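Local coordinates for TRAP-T family transporter, DctP (Periplasmic binding) subunit (Sulfitobacter sp. NAS-14.1, PDB 4PF8), which binds beta-D-galacturonate as the periplasmic solute-binding subunit of a TRAP transporter, and probably delivers it to the membrane partners for uptake, at residues V166-N171 against G176-M181; M188-V193 against E213-F218. One frame throughout, in Å; residues are numbered along the deposited sequence.

Interaction 1. Residues V166-N171 against G176-M181; sequences VRVMNN and GMIESM. With GTR (beta-D-galactopyranuronic acid), chain D.
Val-166 opens the contact by turning its CG1 methyl onto CD1 of Ile-178, 3.9 Å away, while its CB lies near the CG2 branch of the same isoleucine. With chi1 at -177°, CG1 stands anti to the backbone N and leans over helix 172-179. Arg-167 points the other way, into the sugar pocket. Its chain bends once, at chi2 (-92°), and then runs straight to a guanidinium that meets the galacturonate carboxylate edge-on, with C6 in the guanidinium plane, through two parallel bonds: NH1 to O6A of GTR at 2.8 Å and NH2 to O6B of GTR at 2.9 Å. Both N-H groups aim almost exactly at their acceptors, and NE is held by the carbonyl of Met-188. Were Arg-167 shortened to an alanine, both carboxylate oxygens would probably lose these donors, and the Met-188 carbonyl its NE partner, although Arg-146 also bonds the sugar. Val-168 returns to the helix side, its CG1 sliding past CG1 of Ile-178 at 3.6 Å. Beyond the strand, the selenium of Met-169 (a selenomethionine) approaches the ligand hydroxyl, SE to O4 of GTR being 3.3 Å. Asn-171 then N-caps the helix, its OD1 accepting from the backbone N of Leu-173. One strand of a beta-alpha-beta unit thus carries two chemistries: valines that pack it against its own helix, and between them an arginine whose twofold grip is consistent with selection of an acid sugar.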
loop_
_atom_site.group_PDB
_atom_site.type_symbol
_atom_site.label_atom_id
_atom_site.label_comp_id
_atom_site.label_asym_id
_atom_site.label_seq_id
_atom_site.Cartn_x
_atom_site.Cartn_y
_atom_site.Cartn_z
ATOM N N VAL A 166 0.900 18.549 1.467
ATOM C CA VAL A 166 0.516 17.168 1.720
ATOM C C VAL A 166 1.642 16.245 1.253
ATOM O O VAL A 166 2.089 16.328 0.114
ATOM C CB VAL A 166 -0.781 16.804 0.957
ATOM C CG1 VAL A 166 -1.214 15.374 1.298
ATOM C CG2 VAL A 166 -1.924 17.780 1.297
ATOM N N ARG A 167 2.097 15.381 2.150
ATOM C CA ARG A 167 3.068 14.361 1.758
ATOM C C ARG A 167 2.335 13.278 0.980
ATOM O O ARG A 167 1.217 12.907 1.326
ATOM C CB ARG A 167 3.729 13.735 2.977
ATOM C CG ARG A 167 4.609 12.553 2.660
ATOM C CD ARG A 167 3.832 11.238 2.738
ATOM N NE ARG A 167 4.694 10.098 2.437
ATOM C CZ ARG A 167 4.296 8.829 2.476
ATOM N NH1 ARG A 167 3.051 8.504 2.804
ATOM N NH2 ARG A 167 5.146 7.874 2.181
ATOM N N VAL A 168 2.990 12.776 -0.064
ATOM C CA VAL A 168 2.506 11.630 -0.802
ATOM C C VAL A 168 3.623 10.579 -0.913
ATOM O O VAL A 168 4.793 10.881 -0.660
ATOM C CB VAL A 168 2.031 12.021 -2.200
ATOM C CG1 VAL A 168 0.811 12.926 -2.084
ATOM C CG2 VAL A 168 3.124 12.692 -3.014
HETATM N N MSE A 169 3.231 9.366 -1.271
HETATM C CA MSE A 169 4.180 8.305 -1.618
HETATM C C MSE A 169 4.876 8.617 -2.932
HETATM O O MSE A 169 4.492 9.523 -3.670
HETATM C CB MSE A 169 3.444 6.973 -1.813
HETATM C CG MSE A 169 2.932 6.363 -0.597
HETATM SE SE MSE A 169 2.297 4.566 -1.019
HETATM C CE MSE A 169 0.480 4.922 -1.589
ATOM N N ASN A 170 5.892 7.815 -3.237
ATOM C CA ASN A 170 6.664 7.985 -4.468
ATOM C C ASN A 170 5.987 7.382 -5.699
ATOM O O ASN A 170 6.381 6.332 -6.214
ATOM C CB ASN A 170 8.059 7.382 -4.263
ATOM C CG ASN A 170 8.809 8.051 -3.133
ATOM O OD1 ASN A 170 8.926 7.507 -2.033
ATOM N ND2 ASN A 170 9.299 9.252 -3.386
ATOM N N ASN A 171 4.945 8.060 -6.171
ATOM C CA ASN A 171 4.328 7.764 -7.457
ATOM C C ASN A 171 3.793 9.094 -7.974
ATOM O O ASN A 171 3.063 9.778 -7.268
ATOM C CB ASN A 171 3.199 6.730 -7.289
ATOM C CG ASN A 171 2.635 6.246 -8.601
ATOM O OD1 ASN A 171 2.517 7.004 -9.561
ATOM N ND2 ASN A 171 2.288 4.959 -8.659
ATOM N N GLY A 176 -0.234 14.342 -8.911
ATOM C CA GLY A 176 -1.342 14.821 -9.721
ATOM C C GLY A 176 -2.646 14.878 -8.937
ATOM O O GLY A 176 -3.453 15.794 -9.097
HETATM N N MSE A 177 -2.861 13.901 -8.074
HETATM C CA MSE A 177 -4.055 13.849 -7.245
HETATM C C MSE A 177 -4.161 15.076 -6.339
HETATM O O MSE A 177 -5.217 15.709 -6.253
HETATM C CB MSE A 177 -4.009 12.570 -6.414
HETATM C CG MSE A 177 -4.987 12.480 -5.278
HETATM SE SE MSE A 177 -4.784 10.707 -4.475
HETATM C CE MSE A 177 -4.565 9.804 -6.126
ATOM N N ILE A 178 -3.075 15.405 -5.661
ATOM C CA ILE A 178 -3.061 16.536 -4.739
ATOM C C ILE A 178 -3.172 17.853 -5.513
ATOM O O ILE A 178 -3.921 18.764 -5.118
ATOM C CB ILE A 178 -1.784 16.524 -3.879
ATOM C CG1 ILE A 178 -1.723 15.273 -3.026
ATOM C CG2 ILE A 178 -1.706 17.727 -2.980
ATOM C CD1 ILE A 178 -2.913 15.067 -2.189
ATOM N N GLU A 179 -2.445 17.966 -6.616
ATOM C CA GLU A 179 -2.477 19.186 -7.429
ATOM C C GLU A 179 -3.872 19.439 -8.010
ATOM O O GLU A 179 -4.309 20.593 -8.166
ATOM C CB GLU A 179 -1.422 19.109 -8.551
ATOM C CG GLU A 179 -0.018 19.239 -8.021
ATOM C CD GLU A 179 1.050 19.294 -9.100
ATOM O OE1 GLU A 179 2.210 19.578 -8.730
ATOM O OE2 GLU A 179 0.747 19.045 -10.293
ATOM N N SER A 180 -4.584 18.369 -8.343
ATOM C CA SER A 180 -5.910 18.516 -8.930
ATOM C C SER A 180 -6.872 19.117 -7.914
ATOM O O SER A 180 -7.926 19.635 -8.290
ATOM C CB SER A 180 -6.416 17.161 -9.407
ATOM O OG SER A 180 -5.703 16.740 -10.562
HETATM N N MSE A 181 -6.521 19.077 -6.630
HETATM C CA MSE A 181 -7.348 19.748 -5.619
HETATM C C MSE A 181 -6.708 21.012 -5.096
HETATM O O MSE A 181 -7.176 21.601 -4.118
HETATM C CB MSE A 181 -7.650 18.800 -4.478
HETATM C CG MSE A 181 -8.509 17.625 -4.930
HETATM SE SE MSE A 181 -8.894 16.458 -3.466
HETATM C CE MSE A 181 -7.196 15.748 -3.170
HETATM C C1 GTR D . 0.984 2.219 4.023
HETATM C C2 GTR D . 1.541 1.043 3.293
HETATM C C3 GTR D . 3.054 1.161 3.328
HETATM C C4 GTR D . 3.523 2.450 2.666
HETATM C C5 GTR D . 2.828 3.584 3.413
HETATM C C6 GTR D . 3.153 4.925 2.767
HETATM O O1 GTR D . -0.477 2.202 3.971
HETATM O O2 GTR D . 1.127 -0.155 4.004
HETATM O O3 GTR D . 3.570 0.070 2.535
HETATM O O4 GTR D . 3.094 2.424 1.294
HETATM O O5 GTR D . 1.396 3.410 3.424
HETATM O O6A GTR D . 2.239 5.790 2.825
HETATM O O6B GTR D . 4.318 5.133 2.358
#

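Interaction 2. Residues M188-V193 against E213-F218; sequences MAFAEV and ESTSHF. With GTR (beta-D-galactopyranuronic acid), chain D.
Phe-190 and Thr-215 meet where the aromatic ring, already lying over the sugar, reaches the end of helix 209-214. From CB outward, the phenylalanine first follows the ligand: CB is 3.4 Å from O6B of GTR, and CD1 is equally close to the carboxylate carbon, with 3.4 Å from CD1 to C6 of GTR. The ring as a whole is centred over C5, which sits 3.6 Å above its plane, a CH-pi-like approach of sugar to aromatic face. CG stands anti to the backbone N (chi1 -169°), which carries the far rim of the ring to the second segment. There CZ touches the CG2 methyl of Thr-215 at 3.5 Å, and CE1 lies 4.0 Å from CE1 of His-217. The two rings form an offset edge-to-face pair, the histidine edge toward the phenylalanine face, with planes at 72°. Val-193 lays CG1 over one face of the imidazole, 3.4 Å from CE1 of His-217. The imidazole is also held at both nitrogens: ND1 bonds to the hydroxyl of Tyr-149, and a water joins NE2 to the carbonyl O of Phe-190. Thr-215 OG1 accepts from the backbone N of His-217 in an ST turn, and it also bonds to the carbonyl of Ser-211. An aromatic face set against the C5-C6 end of a sugar, backed by a second layer of side chains, is a common feature of carbohydrate-binding sites.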
loop_
_atom_site.group_PDB
_atom_site.type_symbol
_atom_site.label_atom_id
_atom_site.label_comp_id
_atom_site.label_asym_id
_atom_site.label_seq_id
_atom_site.Cartn_x
_atom_site.Cartn_y
_atom_site.Cartn_z
HETATM N N MSE A 188 7.702 11.767 -0.262
HETATM C CA MSE A 188 8.608 11.584 0.869
HETATM C C MSE A 188 8.483 10.153 1.374
HETATM O O MSE A 188 7.382 9.607 1.487
HETATM C CB MSE A 188 8.248 12.547 2.004
HETATM C CG MSE A 188 9.150 12.477 3.221
HETATM SE SE MSE A 188 8.492 13.720 4.593
HETATM C CE MSE A 188 7.936 15.037 3.421
ATOM N N ALA A 189 9.619 9.543 1.695
ATOM C CA ALA A 189 9.606 8.233 2.335
ATOM C C ALA A 189 8.760 8.198 3.603
ATOM O O ALA A 189 8.742 9.149 4.399
ATOM C CB ALA A 189 11.043 7.795 2.641
ATOM N N PHE A 190 8.063 7.086 3.803
ATOM C CA PHE A 190 7.125 6.918 4.917
ATOM C C PHE A 190 7.758 7.210 6.279
ATOM O O PHE A 190 7.137 7.833 7.121
ATOM C CB PHE A 190 6.569 5.489 4.874
ATOM C CG PHE A 190 5.402 5.216 5.781
ATOM C CD1 PHE A 190 4.267 6.000 5.761
ATOM C CD2 PHE A 190 5.417 4.101 6.572
ATOM C CE1 PHE A 190 3.196 5.702 6.572
ATOM C CE2 PHE A 190 4.318 3.763 7.362
ATOM C CZ PHE A 190 3.211 4.581 7.356
ATOM N N ALA A 191 8.997 6.771 6.496
ATOM C CA ALA A 191 9.638 6.895 7.791
ATOM C C ALA A 191 9.904 8.350 8.176
ATOM O O ALA A 191 10.084 8.632 9.360
ATOM C CB ALA A 191 10.956 6.101 7.796
ATOM N N GLU A 192 9.905 9.274 7.210
ATOM C CA GLU A 192 10.217 10.675 7.484
ATOM C C GLU A 192 8.969 11.508 7.764
ATOM O O GLU A 192 9.049 12.671 8.175
ATOM C CB GLU A 192 11.009 11.254 6.306
ATOM C CG GLU A 192 12.216 10.382 5.916
ATOM C CD GLU A 192 13.147 10.063 7.073
ATOM O OE1 GLU A 192 13.380 8.867 7.354
ATOM O OE2 GLU A 192 13.663 10.995 7.718
ATOM N N VAL A 193 7.802 10.917 7.574
ATOM C CA VAL A 193 6.569 11.695 7.650
ATOM C C VAL A 193 6.304 12.241 9.066
ATOM O O VAL A 193 5.901 13.393 9.226
ATOM C CB VAL A 193 5.377 10.863 7.169
ATOM C CG1 VAL A 193 4.068 11.624 7.348
ATOM C CG2 VAL A 193 5.572 10.451 5.686
ATOM N N GLU A 213 -2.354 5.510 12.846
ATOM C CA GLU A 213 -2.217 5.237 14.273
ATOM C C GLU A 213 -0.840 4.693 14.668
ATOM O O GLU A 213 -0.212 5.223 15.589
ATOM C CB GLU A 213 -3.308 4.238 14.701
ATOM C CG GLU A 213 -3.267 3.856 16.164
ATOM C CD GLU A 213 -2.523 2.562 16.378
ATOM O OE1 GLU A 213 -2.801 1.590 15.631
ATOM O OE2 GLU A 213 -1.660 2.521 17.277
ATOM N N SER A 214 -0.369 3.646 13.984
ATOM C CA SER A 214 0.822 2.916 14.427
ATOM C C SER A 214 2.082 3.764 14.363
ATOM O O SER A 214 3.034 3.519 15.098
ATOM C CB SER A 214 1.005 1.627 13.622
ATOM O OG SER A 214 1.249 1.865 12.264
ATOM N N THR A 215 2.068 4.759 13.481
ATOM C CA THR A 215 3.207 5.657 13.260
ATOM C C THR A 215 3.174 6.873 14.169
ATOM O O THR A 215 4.086 7.707 14.129
ATOM C CB THR A 215 3.194 6.203 11.851
ATOM O OG1 THR A 215 1.952 6.889 11.640
ATOM C CG2 THR A 215 3.387 5.087 10.824
ATOM N N SER A 216 2.115 6.986 14.962
ATOM C CA SER A 216 1.861 8.159 15.788
ATOM C C SER A 216 1.545 9.422 14.986
ATOM O O SER A 216 1.537 10.518 15.551
ATOM C CB SER A 216 3.007 8.436 16.756
ATOM O OG SER A 216 3.198 7.347 17.650
ATOM N N HIS A 217 1.282 9.308 13.691
ATOM C CA HIS A 217 0.891 10.488 12.927
ATOM C C HIS A 217 -0.338 11.128 13.562
ATOM O O HIS A 217 -0.505 12.351 13.499
ATOM C CB HIS A 217 0.615 10.184 11.468
ATOM C CG HIS A 217 1.821 9.749 10.699
ATOM N ND1 HIS A 217 1.752 9.289 9.402
ATOM C CD2 HIS A 217 3.125 9.654 11.065
ATOM C CE1 HIS A 217 2.964 8.929 9.004
ATOM N NE2 HIS A 217 3.805 9.126 9.998
ATOM N N PHE A 218 -1.209 10.312 14.160
ATOM C CA PHE A 218 -2.442 10.844 14.739
ATOM C C PHE A 218 -2.192 11.727 15.928
ATOM O O PHE A 218 -3.064 12.498 16.299
ATOM C CB PHE A 218 -3.401 9.725 15.116
ATOM C CG PHE A 218 -3.075 9.020 16.403
ATOM C CD1 PHE A 218 -2.037 8.115 16.473
ATOM C CD2 PHE A 218 -3.831 9.243 17.548
ATOM C CE1 PHE A 218 -1.731 7.448 17.650
ATOM C CE2 PHE A 218 -3.544 8.566 18.738
ATOM C CZ PHE A 218 -2.493 7.673 18.784
HETATM C C1 GTR D . 0.984 2.219 4.023
HETATM C C2 GTR D . 1.541 1.043 3.293
HETATM C C3 GTR D . 3.054 1.161 3.328
HETATM C C4 GTR D . 3.523 2.450 2.666
HETATM C C5 GTR D . 2.828 3.584 3.413
HETATM C C6 GTR D . 3.153 4.925 2.767
HETATM O O1 GTR D . -0.477 2.202 3.971
HETATM O O2 GTR D . 1.127 -0.155 4.004
HETATM O O3 GTR D . 3.570 0.070 2.535
HETATM O O4 GTR D . 3.094 2.424 1.294
HETATM O O5 GTR D . 1.396 3.410 3.424
HETATM O O6A GTR D . 2.239 5.790 2.825
HETATM O O6B GTR D . 4.318 5.133 2.358
HETATM O O HOH W 1 6.550 8.451 9.813
#

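Overall arrangement
Along the chain the two contacts come in series: interaction 1 closes before interaction 2 opens, and their centres lie about 16 Å apart. Strand 184-187 connects them, pairing in parallel with strand 165-168 to complete the beta-alpha-beta unit of interaction 1 and then running into the loop of interaction 2. Where that loop begins, Met-188 continues the backbone pairing with Val-168, which fixes the two segments side by side. Interaction 2 then ties this loop to helices 209-214 and 217-220. The general principle is that local packing of separate elements can shape one shared site: both contacts reach the same galacturonate, one supplying charge and the other an aromatic face.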